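Side-chain contacts in putative exported protein (Bordetella pertussis, PDB 2DVZ), which probably serves as the periplasmic solute receptor of a tripartite tricarboxylate-type transporter and holds a glutamate in its binding cleft: residues Gly58-Gly61 with Gly62-Gly65; Ser80-Val84 with Ser85-Val89; Thr218-Asp221 with Ala222-Asp225. All blocks are in the same frame, centred on the assembly; numbering follows the deposited sequence.

Contact 1 (Gly58-Gly61 with Gly62-Gly65); sequences GGAG and GAIG
The flat group at the centre of this contact is the peptide carbonyl of Ala60: the N-H of Ala63 comes over its face, 64° out of the carbonyl plane, and Asn90 ND2 also donates to this oxygen. The bond from Ala63 N to Ala60 O is 3.1 Å long and fairly straight (160°), while Ala63 CB rests 3.3 Å from the same Ala60 O. This is a glycine-rich beta-alpha loop, leading from strand 52-56 into helix 63-71 in a receptor of the type 2 periplasmic binding protein class. Ala60, Gly61 and Gly62 all have positive phi and form two overlapping turns of type I' shape, Gly59 to Gly62 and Ala60 to Ala63, before Gly62 takes the N-cap position. Two backbone N-H groups point back to Gly59 O, those of Gly62 and Ile64, and both bonds are weak; the one from Ile64 N is 3.3 Å. Water 1 gives this oxygen a shorter bond, 2.6 Å from its own oxygen to Gly59 O, and accepts the N-H of Gly65, carrying the link one residue further into the helix. Ile64 has CG1 beside its backbone N (chi1 -69°), which sets that carbon 3.7 Å from Gly59 O. The apolar part is small: the methyls of Ala60 and Ala63 meet with their CB atoms 4.0 Å apart. Water 2 accepts the N-H of Gly59, 2.7 Å from Gly59 N, and more weakly that of Gly62.

Contact 2 (Ser80-Val84 with Ser85-Val89); sequences SIATV and STMAV. With GLU (glutamic acid), chain G.
Thr83 and Thr86 meet through their hydroxyls, OG1 to OG1 2.7 Å, at the point where strand 78-82 turns into helix 84-93 with Thr83 as N-cap. Packing is tight on the side away from the ligand: Ala82 CB lies 3.8 Å from CG of Met87, a selenomethionine, and Val84 CG1 lies 4.0 Å from Ala88 CB. The first turn is closed by Met87 N to Thr83 O at 2.9 Å. A wider pi-type turn follows, in which Val89 N, 3.1 Å from Val84 O, lies almost in line with that carbonyl, and Ala88 N adds a weak bond to the same oxygen. Elsewhere in this buried contact polar groups meet instead of apolar ones. At one place water 3 bridges Ile81 O and the Thr86 hydroxyl, 2.6 Å from Thr86 OG1. At another, Ser85 turns OG to the side of its own N (chi1 -71°), and both atoms hold one carboxylate oxygen, with OG of Ser85 2.8 Å from OXT of the bound glutamate; the helix start would probably help to stabilise that charge. Val154 N also bonds Ser85 OG. Strand 78-82 runs between strands 21-25 and 241-248, and helix 288-307 packs against Ala82, Val84, Met87 and Ala88.

Contact 3 (Thr218-Asp221 with Ala222-Asp225); sequences TRID and AIKD. With CD (cadmium ion), chain F; CD (cadmium ion), chain B.
Ile220 and Ile223 are joined by a beta turn, with Ile223 N 2.8 Å from Ile220 O; it folds back the long surface loop between strands 210-215 and 241-248, away from the glutamate site. Side-chain to backbone bonds come from Arg219, whose chain is extended from CG to NE and brings NH1 to the end of the segment. The N-H of NH1 points fairly straight at a lone pair of Lys224 O (163°), with NH1 to O 3.1 Å, and this oxygen lies in the guanidinium plane, at its edge. The same nitrogen makes a weak bond to Asp225 O, and NE has a long, weak ion pair with Asp231. Apolar contacts face inward: Ile220 CG2 touches Ala222 CB at 4.0 Å, and Ile220 and Ile223 lean on helix 197-205 and strand 210-215. Among the charged groups, the Lys224 chain runs alongside the Asp221 side chain in the same direction, in a weak salt bridge, NZ to OD1 3.4 Å. Each aspartate binds its own cadmium ion through both carboxylate oxygens, Asp225 OD2 at 2.3 Å from one. The other sits 2.2 Å from Asp221 OD2 and also binds water 5, which accepts a weak hydrogen bond from Lys224 NZ.

How the contacts relate
Following the chain from the N terminus, the three contacts come in series, none nested in or crossing another. Contact 1 closes the loop from strand 52-56 into helix 63-71; contact 2 closes the next such junction, from strand 78-82 into helix 84-93. These two touch, Gly61 O lying 3.4 Å from Ser85 CB and Gly62 O 3.5 Å from Thr86 CG2, so the glycine-rich turn backs the helix start that meets the glutamate. Contact 3 closes a turn between strands 210-215 and 241-248; its centre is about 31 Å from that of contact 1, across the chain's centre. Strand 241-248, which follows that loop, pairs with strand 78-82 of contact 2.

Contact 1 (Gly58-Gly61 with Gly62-Gly65)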
loop_
_atom_site.group_PDB
_atom_site.type_symbol
_atom_site.label_atom_id
_atom_site.label_comp_id
_atom_site.label_asym_id
_atom_site.label_seq_id
_atom_site.Cartn_x
_atom_site.Cartn_y
_atom_site.Cartn_z
ATOM N N GLY A 58 5.671 -12.408 -1.012
ATOM C CA GLY A 58 6.404 -11.177 -1.184
ATOM C C GLY A 58 7.631 -11.331 -2.043
ATOM O O GLY A 58 8.004 -12.448 -2.409
ATOM N N GLY A 59 8.287 -10.215 -2.338
ATOM C CA GLY A 59 9.458 -10.241 -3.186
ATOM C C GLY A 59 9.284 -9.342 -4.383
ATOM O O GLY A 59 8.210 -9.331 -5.023
ATOM N N ALA A 60 10.357 -8.596 -4.671
ATOM C CA ALA A 60 10.470 -7.681 -5.804
ATOM C C ALA A 60 9.364 -6.600 -5.921
ATOM O O ALA A 60 8.787 -6.351 -7.019
ATOM C CB ALA A 60 10.621 -8.474 -7.090
ATOM N N GLY A 61 9.073 -5.945 -4.799
ATOM C CA GLY A 61 8.058 -4.856 -4.773
ATOM C C GLY A 61 6.636 -5.316 -5.073
ATOM O O GLY A 61 5.814 -4.517 -5.526
ATOM N N GLY A 62 6.354 -6.601 -4.831
ATOM C CA GLY A 62 5.092 -7.209 -5.251
ATOM C C GLY A 62 5.037 -7.934 -6.608
ATOM O O GLY A 62 4.052 -8.627 -6.910
ATOM N N ALA A 63 6.077 -7.780 -7.432
ATOM C CA ALA A 63 6.157 -8.487 -8.742
ATOM C C ALA A 63 6.033 -10.004 -8.657
ATOM O O ALA A 63 5.352 -10.607 -9.470
ATOM C CB ALA A 63 7.392 -8.128 -9.456
ATOM N N ILE A 64 6.663 -10.637 -7.685
ATOM C CA ILE A 64 6.592 -12.109 -7.602
ATOM C C ILE A 64 5.148 -12.593 -7.445
ATOM O O ILE A 64 4.682 -13.468 -8.173
ATOM C CB ILE A 64 7.492 -12.684 -6.446
ATOM C CG1 ILE A 64 9.001 -12.513 -6.751
ATOM C CG2 ILE A 64 7.193 -14.134 -6.180
ATOM C CD1 ILE A 64 9.378 -12.611 -8.225
ATOM N N GLY A 65 4.452 -12.013 -6.477
ATOM C CA GLY A 65 3.101 -12.437 -6.119
ATOM C C GLY A 65 2.083 -12.017 -7.156
ATOM O O GLY A 65 1.148 -12.775 -7.447
HETATM O O HOH W 1 5.791 -10.244 -4.638
HETATM O O HOH W 2 7.096 -7.840 -2.097
#

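Contact 2 (Ser80-Val84 with Ser85-Val89)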
loop_
_atom_site.group_PDB
_atom_site.type_symbol
_atom_site.label_atom_id
_atom_site.label_comp_id
_atom_site.label_asym_id
_atom_site.label_seq_id
_atom_site.Cartn_x
_atom_site.Cartn_y
_atom_site.Cartn_z
ATOM N N SER A 80 -6.310 -12.062 -5.628
ATOM C CA SER A 80 -5.139 -11.340 -5.153
ATOM C C SER A 80 -5.520 -9.936 -4.694
ATOM O O SER A 80 -6.637 -9.459 -4.973
ATOM C CB SER A 80 -4.006 -11.317 -6.211
ATOM O OG SER A 80 -4.359 -10.532 -7.350
ATOM N N ILE A 81 -4.602 -9.305 -3.943
ATOM C CA ILE A 81 -4.793 -7.961 -3.414
ATOM C C ILE A 81 -4.089 -6.945 -4.293
ATOM O O ILE A 81 -2.858 -7.003 -4.432
ATOM C CB ILE A 81 -4.305 -7.831 -1.938
ATOM C CG1 ILE A 81 -4.955 -8.893 -1.057
ATOM C CG2 ILE A 81 -4.672 -6.433 -1.359
ATOM C CD1 ILE A 81 -6.504 -8.821 -1.040
ATOM N N ALA A 82 -4.871 -6.032 -4.890
ATOM C CA ALA A 82 -4.309 -4.937 -5.687
ATOM C C ALA A 82 -3.696 -3.941 -4.738
ATOM O O ALA A 82 -4.258 -3.667 -3.663
ATOM C CB ALA A 82 -5.371 -4.251 -6.548
ATOM N N THR A 83 -2.540 -3.409 -5.138
ATOM C CA THR A 83 -1.815 -2.415 -4.369
ATOM C C THR A 83 -1.293 -1.457 -5.399
ATOM O O THR A 83 -1.221 -1.809 -6.584
ATOM C CB THR A 83 -0.605 -3.016 -3.635
ATOM O OG1 THR A 83 0.340 -3.471 -4.602
ATOM C CG2 THR A 83 -1.005 -4.171 -2.705
ATOM N N VAL A 84 -0.922 -0.248 -4.973
ATOM C CA VAL A 84 -0.366 0.718 -5.907
ATOM C C VAL A 84 1.008 0.258 -6.434
ATOM O O VAL A 84 1.389 0.601 -7.550
ATOM C CB VAL A 84 -0.370 2.197 -5.343
ATOM C CG1 VAL A 84 0.239 3.147 -6.357
ATOM C CG2 VAL A 84 -1.794 2.662 -5.036
ATOM N N SER A 85 1.751 -0.503 -5.636
ATOM C CA SER A 85 3.017 -1.061 -6.082
ATOM C C SER A 85 2.771 -1.962 -7.296
ATOM O O SER A 85 3.422 -1.831 -8.326
ATOM C CB SER A 85 3.703 -1.856 -4.960
ATOM O OG SER A 85 4.189 -0.977 -3.948
ATOM N N THR A 86 1.795 -2.847 -7.169
ATOM C CA THR A 86 1.576 -3.888 -8.192
ATOM C C THR A 86 0.785 -3.392 -9.409
ATOM O O THR A 86 0.982 -3.880 -10.516
ATOM C CB THR A 86 0.973 -5.184 -7.582
ATOM O OG1 THR A 86 -0.221 -4.866 -6.853
ATOM C CG2 THR A 86 1.984 -5.863 -6.635
HETATM N N MSE A 87 -0.053 -2.388 -9.205
HETATM C CA MSE A 87 -0.927 -1.889 -10.258
HETATM C C MSE A 87 -0.304 -0.774 -11.098
HETATM O O MSE A 87 -0.661 -0.585 -12.254
HETATM C CB MSE A 87 -2.290 -1.438 -9.677
HETATM C CG MSE A 87 -3.160 -2.563 -9.083
HETATM SE SE MSE A 87 -3.710 -3.881 -10.451
HETATM C CE MSE A 87 -2.261 -5.219 -10.219
ATOM N N ALA A 88 0.647 -0.060 -10.518
ATOM C CA ALA A 88 1.104 1.212 -11.081
ATOM C C ALA A 88 2.626 1.381 -11.119
ATOM O O ALA A 88 3.191 1.707 -12.162
ATOM C CB ALA A 88 0.462 2.383 -10.293
ATOM N N VAL A 89 3.288 1.192 -9.975
ATOM C CA VAL A 89 4.705 1.551 -9.870
ATOM C C VAL A 89 5.606 0.467 -10.455
ATOM O O VAL A 89 6.558 0.780 -11.160
ATOM C CB VAL A 89 5.144 1.926 -8.408
ATOM C CG1 VAL A 89 6.551 2.554 -8.400
ATOM C CG2 VAL A 89 4.152 2.858 -7.756
HETATM N N GLU G . 4.099 -0.936 -0.477
HETATM C CA GLU G . 2.867 -1.740 -0.599
HETATM C C GLU G . 1.738 -0.958 -1.250
HETATM O O GLU G . 0.677 -0.671 -0.687
HETATM C CB GLU G . 2.486 -2.356 0.744
HETATM C CG GLU G . 3.702 -2.957 1.473
HETATM C CD GLU G . 3.372 -4.123 2.357
HETATM O OE1 GLU G . 2.178 -4.490 2.387
HETATM O OE2 GLU G . 4.310 -4.705 3.010
HETATM O OXT GLU G . 1.866 -0.634 -2.442
HETATM O O HOH W 3 -1.367 -7.193 -6.681
#

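Contact 3 (Thr218-Asp221 with Ala222-Asp225)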
loop_
_atom_site.group_PDB
_atom_site.type_symbol
_atom_site.label_atom_id
_atom_site.label_comp_id
_atom_site.label_asym_id
_atom_site.label_seq_id
_atom_site.Cartn_x
_atom_site.Cartn_y
_atom_site.Cartn_z
ATOM N N THR A 218 -6.861 15.036 5.152
ATOM C CA THR A 218 -6.885 15.768 6.382
ATOM C C THR A 218 -6.028 15.029 7.401
ATOM O O THR A 218 -5.565 13.908 7.129
ATOM C CB THR A 218 -8.354 15.956 6.953
ATOM O OG1 THR A 218 -8.873 14.711 7.426
ATOM C CG2 THR A 218 -9.311 16.545 5.909
ATOM N N ARG A 219 -5.822 15.669 8.553
ATOM C CA ARG A 219 -5.386 14.974 9.760
ATOM C C ARG A 219 -6.335 13.838 10.149
ATOM O O ARG A 219 -7.557 13.905 9.929
ATOM C CB ARG A 219 -5.247 15.959 10.927
ATOM C CG ARG A 219 -4.243 17.101 10.628
ATOM C CD ARG A 219 -4.344 18.270 11.669
ATOM N NE ARG A 219 -3.327 19.266 11.396
ATOM C CZ ARG A 219 -2.112 19.252 11.954
ATOM N NH1 ARG A 219 -1.795 18.306 12.861
ATOM N NH2 ARG A 219 -1.209 20.191 11.624
ATOM N N ILE A 220 -5.760 12.827 10.779
ATOM C CA ILE A 220 -6.450 11.622 11.160
ATOM C C ILE A 220 -6.600 11.545 12.707
ATOM O O ILE A 220 -5.653 11.707 13.420
ATOM C CB ILE A 220 -5.699 10.393 10.554
ATOM C CG1 ILE A 220 -6.044 10.263 9.072
ATOM C CG2 ILE A 220 -6.008 9.118 11.281
ATOM C CD1 ILE A 220 -5.238 9.109 8.264
ATOM N N ASP A 221 -7.818 11.271 13.187
ATOM C CA ASP A 221 -8.156 11.275 14.606
ATOM C C ASP A 221 -7.274 10.421 15.495
ATOM O O ASP A 221 -7.036 10.777 16.664
ATOM C CB ASP A 221 -9.615 10.853 14.801
ATOM C CG ASP A 221 -10.591 11.897 14.332
ATOM O OD1 ASP A 221 -10.220 13.075 14.088
ATOM O OD2 ASP A 221 -11.768 11.537 14.213
ATOM N N ALA A 222 -6.815 9.297 14.961
ATOM C CA ALA A 222 -5.909 8.403 15.664
ATOM C C ALA A 222 -4.655 9.122 16.029
ATOM O O ALA A 222 -4.052 8.822 17.064
ATOM C CB ALA A 222 -5.540 7.203 14.765
ATOM N N ILE A 223 -4.209 10.033 15.157
ATOM C CA ILE A 223 -2.916 10.712 15.336
ATOM C C ILE A 223 -3.050 12.182 14.904
ATOM O O ILE A 223 -2.358 12.672 13.996
ATOM C CB ILE A 223 -1.751 9.986 14.580
ATOM C CG1 ILE A 223 -2.180 9.607 13.141
ATOM C CG2 ILE A 223 -1.242 8.722 15.347
ATOM C CD1 ILE A 223 -0.964 9.309 12.164
ATOM N N LYS A 224 -3.933 12.880 15.612
ATOM C CA LYS A 224 -4.452 14.187 15.215
ATOM C C LYS A 224 -3.394 15.265 15.023
ATOM O O LYS A 224 -3.527 16.122 14.150
ATOM C CB LYS A 224 -5.538 14.636 16.208
ATOM C CG LYS A 224 -6.856 14.893 15.490
ATOM C CD LYS A 224 -8.030 15.117 16.412
ATOM C CE LYS A 224 -9.002 16.070 15.649
ATOM N NZ LYS A 224 -10.464 15.955 15.957
ATOM N N ASP A 225 -2.324 15.185 15.798
ATOM C CA ASP A 225 -1.240 16.148 15.733
ATOM C C ASP A 225 -0.228 16.011 14.608
ATOM O O ASP A 225 0.570 16.881 14.431
ATOM C CB ASP A 225 -0.549 16.156 17.068
ATOM C CG ASP A 225 -1.433 16.735 18.136
ATOM O OD1 ASP A 225 -2.078 17.752 17.825
ATOM O OD2 ASP A 225 -1.502 16.194 19.243
HETATM CD CD CD F . -12.888 13.434 14.436
HETATM CD CD CD B . -3.071 17.591 20.203
HETATM O O HOH W 4 -2.941 13.112 11.473
HETATM O O HOH W 5 -13.077 13.955 16.622
HETATM O O HOH W 6 -4.660 16.937 19.449
HETATM O O HOH W 7 -4.041 18.008 22.480
#